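Local coordinates for heat shock protein STI1 (Saccharomyces cerevisiae, PDB 3UPV) that belongs to a larger complex with the chaperones Hsp70 and Hsp90, and through this TPR2B domain binds the C-terminal peptide of Hsp70, at residues T100-A103 and S109-R112; T80-I83 and A89-L92; E93-A98 and D115-K120. All blocks are in the same frame, centred on the assembly; numbering follows the deposited sequence.

Interaction 1: residues T100-A103 and S109-R112; sequences TKDA and SSAR
The carboxylate of Asp102, near the end of helix 88-106, meets the backbone of Ser110 just where helix 111-124 begins. This is the turn that joins the second helix of the last tetratricopeptide repeat of the TPR2B domain to the helix that follows it. The amide N of Ser110 donates to OD2 of Asp102 at 3.0 Å. OD2 receives it on its syn side, the donor lying 21° out of the carboxylate plane, and the N-H points at the oxygen only moderately well, at 145°. Next to this bond, CB of Ser110 rests 3.2 Å from the same OD2. The other oxygen, OD1, lies 3.2 Å from N of Ala111, but the angle there is too poor for a hydrogen bond.

Asp102 reaches across because its CG stands anti to its own backbone N (chi1 179°), on a bond that already points at the 109-112 segment. An aspartate is short enough to be held in this buried place and carries oxygens that can take the Ser110 amide N-H at the start of the helix. Ser110 itself is the N-cap residue, though its side chain makes no capping bond. With the carboxylate gone, as in an alanine, the Ser110 amide would probably lose this acceptor, and the start of helix 111-124 one of its ties to helix 88-106.

Further out, Asp102 is also linked through its backbone to Gly108, and it packs on Val72 of helix 72-84. Lys101, next to it, turns to the carbonyl of Pro69 and the side chain of Asn70. In the loop before helix 111-124, OG of Ser109 lies 4.2 Å from OD2 of Asp102 and makes a weak hydrogen bond to the carbonyl O of Asn106.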
# COMPACT_ATOMS: atom_id res chain seq x y z
N THR A 100 -5.40 -14.54 -2.81
CA THR A 100 -5.68 -15.53 -1.74
C THR A 100 -6.16 -14.87 -0.46
O THR A 100 -7.19 -15.22 0.07
CB THR A 100 -4.40 -16.29 -1.47
OG1 THR A 100 -4.11 -17.13 -2.60
CG2 THR A 100 -4.47 -17.13 -0.12
N LYS A 101 -5.38 -13.89 0.02
CA LYS A 101 -5.74 -13.07 1.18
C LYS A 101 -7.05 -12.34 0.95
O LYS A 101 -7.86 -12.27 1.85
CB LYS A 101 -4.62 -12.08 1.56
CG LYS A 101 -3.47 -12.76 2.31
CD LYS A 101 -3.91 -13.22 3.69
CE LYS A 101 -3.00 -14.31 4.28
NZ LYS A 101 -2.13 -13.79 5.36
N ASP A 102 -7.27 -11.83 -0.26
CA ASP A 102 -8.49 -11.09 -0.53
C ASP A 102 -9.73 -11.97 -0.34
O ASP A 102 -10.69 -11.56 0.31
CB ASP A 102 -8.46 -10.46 -1.92
CG ASP A 102 -9.72 -9.70 -2.24
OD1 ASP A 102 -10.47 -10.16 -3.16
OD2 ASP A 102 -9.94 -8.64 -1.57
N ALA A 103 -9.69 -13.17 -0.92
CA ALA A 103 -10.71 -14.18 -0.64
C ALA A 103 -10.90 -14.52 0.85
O ALA A 103 -12.04 -14.50 1.34
CB ALA A 103 -10.45 -15.45 -1.46
N SER A 109 -13.65 -8.99 -2.28
CA SER A 109 -14.08 -7.64 -2.64
C SER A 109 -13.07 -6.87 -3.52
O SER A 109 -13.45 -5.96 -4.30
CB SER A 109 -14.53 -6.86 -1.40
OG SER A 109 -13.51 -6.76 -0.45
N SER A 110 -11.78 -7.26 -3.45
CA SER A 110 -10.81 -6.60 -4.33
C SER A 110 -10.39 -7.42 -5.53
O SER A 110 -9.37 -7.10 -6.18
CB SER A 110 -9.58 -6.19 -3.52
OG SER A 110 -9.87 -4.99 -2.81
N ALA A 111 -11.16 -8.46 -5.84
CA ALA A 111 -10.82 -9.38 -6.93
C ALA A 111 -10.64 -8.70 -8.25
O ALA A 111 -9.72 -9.07 -8.98
CB ALA A 111 -11.90 -10.46 -7.11
N ARG A 112 -11.56 -7.75 -8.58
CA ARG A 112 -11.47 -7.09 -9.87
C ARG A 112 -10.16 -6.34 -10.00
O ARG A 112 -9.51 -6.44 -11.05
CB ARG A 112 -12.70 -6.18 -10.15
CG ARG A 112 -13.90 -7.01 -10.51
CD ARG A 112 -15.02 -6.03 -10.85
NE ARG A 112 -16.32 -6.70 -10.97
CZ ARG A 112 -17.19 -6.80 -9.97
NH1 ARG A 112 -18.36 -7.43 -10.15
NH2 ARG A 112 -16.89 -6.28 -8.77

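Interaction 2: residues T80-I83 and A89-L92; sequences TAQI and ASAL
Gln82 and Ile83, on the first helix of TPR repeat 9, lie against Ser90 and Ala91 on the second, so the contact belongs to the helical hairpin that defines a tetratricopeptide repeat.

Gln82 is the first residue of the 80-83 segment to touch the other helix, and with Ala91 it makes up the larger part of the buried surface. Its CB sits 3.9 Å from CB of Ala91, and the CA atoms of these two residues are 5.5 Å apart, a closeness that suits a methyl side chain. Beyond CG the chain runs on extended (chi2 174°), which carries the amide over the backbone of the second helix. There NE2 lies 3.5 Å from CA of Ala91, while OE1 comes within 3.5 Å of CB of Ser90. The polar end is not left to these carbon contacts: NE2 is hydrogen-bonded to OG1 of Thr94, one turn further on, and the same OG1 also bonds to the carbonyl of Ser90. A glutamine is long enough to reach that hydroxyl from a buried position.

Ile83 follows with an apolar touch, its CG1 lying 3.8 Å from CB of Ala91. The methyl of Ala91 thus meets both Gln82 and Ile83.

Around the pair, Gln82 also packs on Ile58 of helix 54-67, whereas Ile83 turns to Ala121 of helix 111-124, so the hairpin is joined to the helices before and after it.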
# COMPACT_ATOMS: atom_id res chain seq x y z
N THR A 80 1.40 -3.06 -7.31
CA THR A 80 1.25 -1.87 -8.19
C THR A 80 2.64 -1.17 -8.32
O THR A 80 3.04 -0.79 -9.41
CB THR A 80 0.16 -0.87 -7.76
OG1 THR A 80 0.51 -0.24 -6.53
CG2 THR A 80 -1.18 -1.53 -7.59
N ALA A 81 3.37 -1.01 -7.20
CA ALA A 81 4.70 -0.43 -7.23
C ALA A 81 5.66 -1.32 -7.98
O ALA A 81 6.54 -0.83 -8.74
CB ALA A 81 5.22 -0.10 -5.83
N GLN A 82 5.52 -2.62 -7.81
CA GLN A 82 6.43 -3.54 -8.55
C GLN A 82 6.19 -3.44 -10.08
O GLN A 82 7.15 -3.39 -10.89
CB GLN A 82 6.30 -4.99 -8.07
CG GLN A 82 6.93 -5.17 -6.67
CD GLN A 82 6.71 -6.56 -6.06
OE1 GLN A 82 7.64 -7.19 -5.59
NE2 GLN A 82 5.53 -7.07 -6.17
N ILE A 83 4.94 -3.28 -10.50
CA ILE A 83 4.70 -3.07 -11.89
C ILE A 83 5.38 -1.76 -12.34
O ILE A 83 5.95 -1.69 -13.43
CB ILE A 83 3.21 -3.04 -12.13
CG1 ILE A 83 2.67 -4.48 -12.00
CG2 ILE A 83 2.77 -2.48 -13.52
CD1 ILE A 83 1.21 -4.56 -11.95
N ALA A 89 7.62 -10.27 -12.79
CA ALA A 89 7.54 -11.63 -12.23
C ALA A 89 7.20 -11.53 -10.76
O ALA A 89 6.41 -12.31 -10.23
CB ALA A 89 8.83 -12.37 -12.44
N SER A 90 7.84 -10.59 -10.08
CA SER A 90 7.60 -10.46 -8.65
C SER A 90 6.20 -10.00 -8.40
O SER A 90 5.57 -10.44 -7.44
CB SER A 90 8.62 -9.55 -7.96
OG SER A 90 9.91 -10.16 -8.06
N ALA A 91 5.73 -9.09 -9.25
CA ALA A 91 4.36 -8.60 -9.10
C ALA A 91 3.33 -9.67 -9.23
O ALA A 91 2.36 -9.72 -8.47
CB ALA A 91 4.04 -7.43 -10.06
N LEU A 92 3.55 -10.57 -10.17
CA LEU A 92 2.57 -11.64 -10.38
C LEU A 92 2.50 -12.52 -9.11
O LEU A 92 1.41 -12.94 -8.66
CB LEU A 92 3.06 -12.44 -11.62
CG LEU A 92 2.79 -11.74 -12.98
CD1 LEU A 92 3.59 -12.42 -14.10
CD2 LEU A 92 1.29 -11.60 -13.37

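Interaction 3: residues E93-A98 and D115-K120; sequences ETLDAA and DQLYYK
Leu95 of helix 88-106 packs against Leu117 and Tyr118 of helix 111-124, where the final helix of this TPR2B domain lies beside the second helix of TPR repeat 9. The two short segments run nearly antiparallel, at 163°, with their axes 9.8 Å apart.

The tight part is centred on Leu95. Its CD1 lies against the backbone of the other helix, 3.6 Å from C of Leu117, and also touches that residue's CB at 3.7 Å. The second branch, CD2, lies 3.8 Å from the same CB, so both methyls rest on the same side of that carbon. The two leucine side chains cross at about a right angle. Two branched aliphatic residues suit this buried level, which Ala79 and Ile76 of helix 72-84 and Ile114 of helix 111-124 help to enclose.

Toward the partly exposed side the contact is looser. Tyr118 has its CG anti to the backbone N (chi1 -165°), which carries the ring across the flank of helix 88-106. The ring presents an edge to Leu95, with CD1 4.0 Å from CB of Leu95. Beyond it CE1 lies 3.7 Å from OD1 of Asp96, whose carboxylate plane is turned 27° from the ring.

No hydrogen bond or salt bridge joins the segments. OD1 of Asp96 instead forms a salt bridge to Arg99 on its own helix, and Tyr118 also packs on Arg99. Apolar packing thus holds the two helices together here, while the charge of Asp96 is probably balanced by Arg99, which also has a long, weak ion pair with Asp115.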
# COMPACT_ATOMS: atom_id res chain seq x y z
N GLU A 93 3.65 -12.77 -8.48
CA GLU A 93 3.72 -13.54 -7.22
C GLU A 93 3.01 -12.80 -6.08
O GLU A 93 2.22 -13.38 -5.32
CB GLU A 93 5.20 -13.86 -6.84
CG GLU A 93 5.76 -15.14 -7.52
CD GLU A 93 7.29 -15.32 -7.36
OE1 GLU A 93 7.84 -16.27 -7.92
OE2 GLU A 93 7.96 -14.50 -6.71
N THR A 94 3.22 -11.48 -6.04
CA THR A 94 2.61 -10.70 -5.02
C THR A 94 1.08 -10.71 -5.23
O THR A 94 0.31 -10.74 -4.26
CB THR A 94 3.11 -9.27 -5.08
OG1 THR A 94 4.54 -9.27 -4.93
CG2 THR A 94 2.48 -8.40 -3.95
N LEU A 95 0.64 -10.63 -6.50
CA LEU A 95 -0.77 -10.63 -6.80
C LEU A 95 -1.43 -11.97 -6.47
O LEU A 95 -2.63 -11.99 -6.10
CB LEU A 95 -1.09 -10.26 -8.22
CG LEU A 95 -0.75 -8.80 -8.45
CD1 LEU A 95 -0.48 -8.43 -9.95
CD2 LEU A 95 -1.83 -7.94 -7.79
N ASP A 96 -0.70 -13.06 -6.68
CA ASP A 96 -1.19 -14.41 -6.25
C ASP A 96 -1.51 -14.45 -4.76
O ASP A 96 -2.58 -14.95 -4.33
CB ASP A 96 -0.14 -15.47 -6.56
CG ASP A 96 -0.21 -15.95 -7.97
OD1 ASP A 96 -1.23 -15.67 -8.67
OD2 ASP A 96 0.77 -16.61 -8.38
N ALA A 97 -0.65 -13.83 -3.98
CA ALA A 97 -0.80 -13.79 -2.52
C ALA A 97 -1.92 -12.87 -2.11
O ALA A 97 -2.72 -13.22 -1.21
CB ALA A 97 0.50 -13.36 -1.88
N ALA A 98 -2.07 -11.76 -2.86
CA ALA A 98 -3.09 -10.78 -2.62
C ALA A 98 -4.41 -11.41 -2.95
O ALA A 98 -5.38 -11.20 -2.23
CB ALA A 98 -2.88 -9.52 -3.51
N ASP A 115 -7.20 -8.77 -10.40
CA ASP A 115 -7.20 -9.44 -11.72
C ASP A 115 -6.70 -8.48 -12.83
O ASP A 115 -5.96 -8.87 -13.75
CB ASP A 115 -8.60 -9.98 -12.09
CG ASP A 115 -8.98 -11.28 -11.33
OD1 ASP A 115 -8.08 -11.94 -10.73
OD2 ASP A 115 -10.19 -11.62 -11.31
N GLN A 116 -7.01 -7.22 -12.75
CA GLN A 116 -6.54 -6.33 -13.80
C GLN A 116 -5.04 -5.98 -13.65
O GLN A 116 -4.35 -5.78 -14.66
CB GLN A 116 -7.42 -5.10 -13.99
CG GLN A 116 -7.47 -4.13 -12.80
CD GLN A 116 -6.46 -3.02 -12.90
OE1 GLN A 116 -6.04 -2.65 -13.96
NE2 GLN A 116 -6.08 -2.47 -11.75
N LEU A 117 -4.58 -5.94 -12.40
CA LEU A 117 -3.12 -5.80 -12.15
C LEU A 117 -2.41 -7.02 -12.67
O LEU A 117 -1.38 -6.87 -13.32
CB LEU A 117 -2.79 -5.59 -10.65
CG LEU A 117 -3.33 -4.25 -10.16
CD1 LEU A 117 -3.20 -4.16 -8.67
CD2 LEU A 117 -2.75 -2.98 -10.91
N TYR A 118 -2.99 -8.20 -12.45
CA TYR A 118 -2.37 -9.42 -12.90
C TYR A 118 -2.23 -9.45 -14.42
O TYR A 118 -1.14 -9.84 -14.95
CB TYR A 118 -3.20 -10.64 -12.51
CG TYR A 118 -2.37 -11.91 -12.64
CD1 TYR A 118 -1.64 -12.40 -11.56
CD2 TYR A 118 -2.31 -12.61 -13.88
CE1 TYR A 118 -0.89 -13.56 -11.68
CE2 TYR A 118 -1.62 -13.75 -13.99
CZ TYR A 118 -0.88 -14.22 -12.89
OH TYR A 118 -0.12 -15.35 -13.00
N TYR A 119 -3.30 -9.05 -15.08
CA TYR A 119 -3.35 -9.04 -16.55
C TYR A 119 -2.28 -8.07 -17.07
O TYR A 119 -1.60 -8.38 -18.04
CB TYR A 119 -4.71 -8.59 -17.07
CG TYR A 119 -4.72 -8.70 -18.57
CD1 TYR A 119 -4.60 -9.97 -19.18
CD2 TYR A 119 -4.77 -7.56 -19.38
CE1 TYR A 119 -4.55 -10.10 -20.60
CE2 TYR A 119 -4.72 -7.67 -20.78
CZ TYR A 119 -4.61 -8.93 -21.38
OH TYR A 119 -4.56 -9.05 -22.74
N LYS A 120 -2.13 -6.94 -16.41
CA LYS A 120 -1.28 -5.84 -16.85
C LYS A 120 0.18 -6.33 -16.64
O LYS A 120 1.02 -6.30 -17.56
CB LYS A 120 -1.65 -4.56 -16.06
CG LYS A 120 -0.70 -3.34 -16.21
CD LYS A 120 -1.22 -2.04 -15.52
CE LYS A 120 -1.25 -2.01 -13.94
NZ LYS A 120 -0.76 -0.70 -13.17

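Overall arrangement
All three contacts draw on helix 88-106: interaction 2 joins it to helix 72-84, and interactions 3 and 1 join it to helix 111-124. Interactions 2 and 3 are neighbours, their centres 8 Å apart, and they touch directly: CD2 of Leu92 lies 3.4 Å from CE1 of Tyr118, and CG2 of Thr80 is 3.5 Å from CD1 of Leu117. Interaction 1 is nested within the loop closed by interaction 3, with centres 10 Å apart, and lies about 9 Å from interaction 2 at the nearest atoms. The bound peptide packs on Thr80, which links the segment of interaction 2 to the ligand.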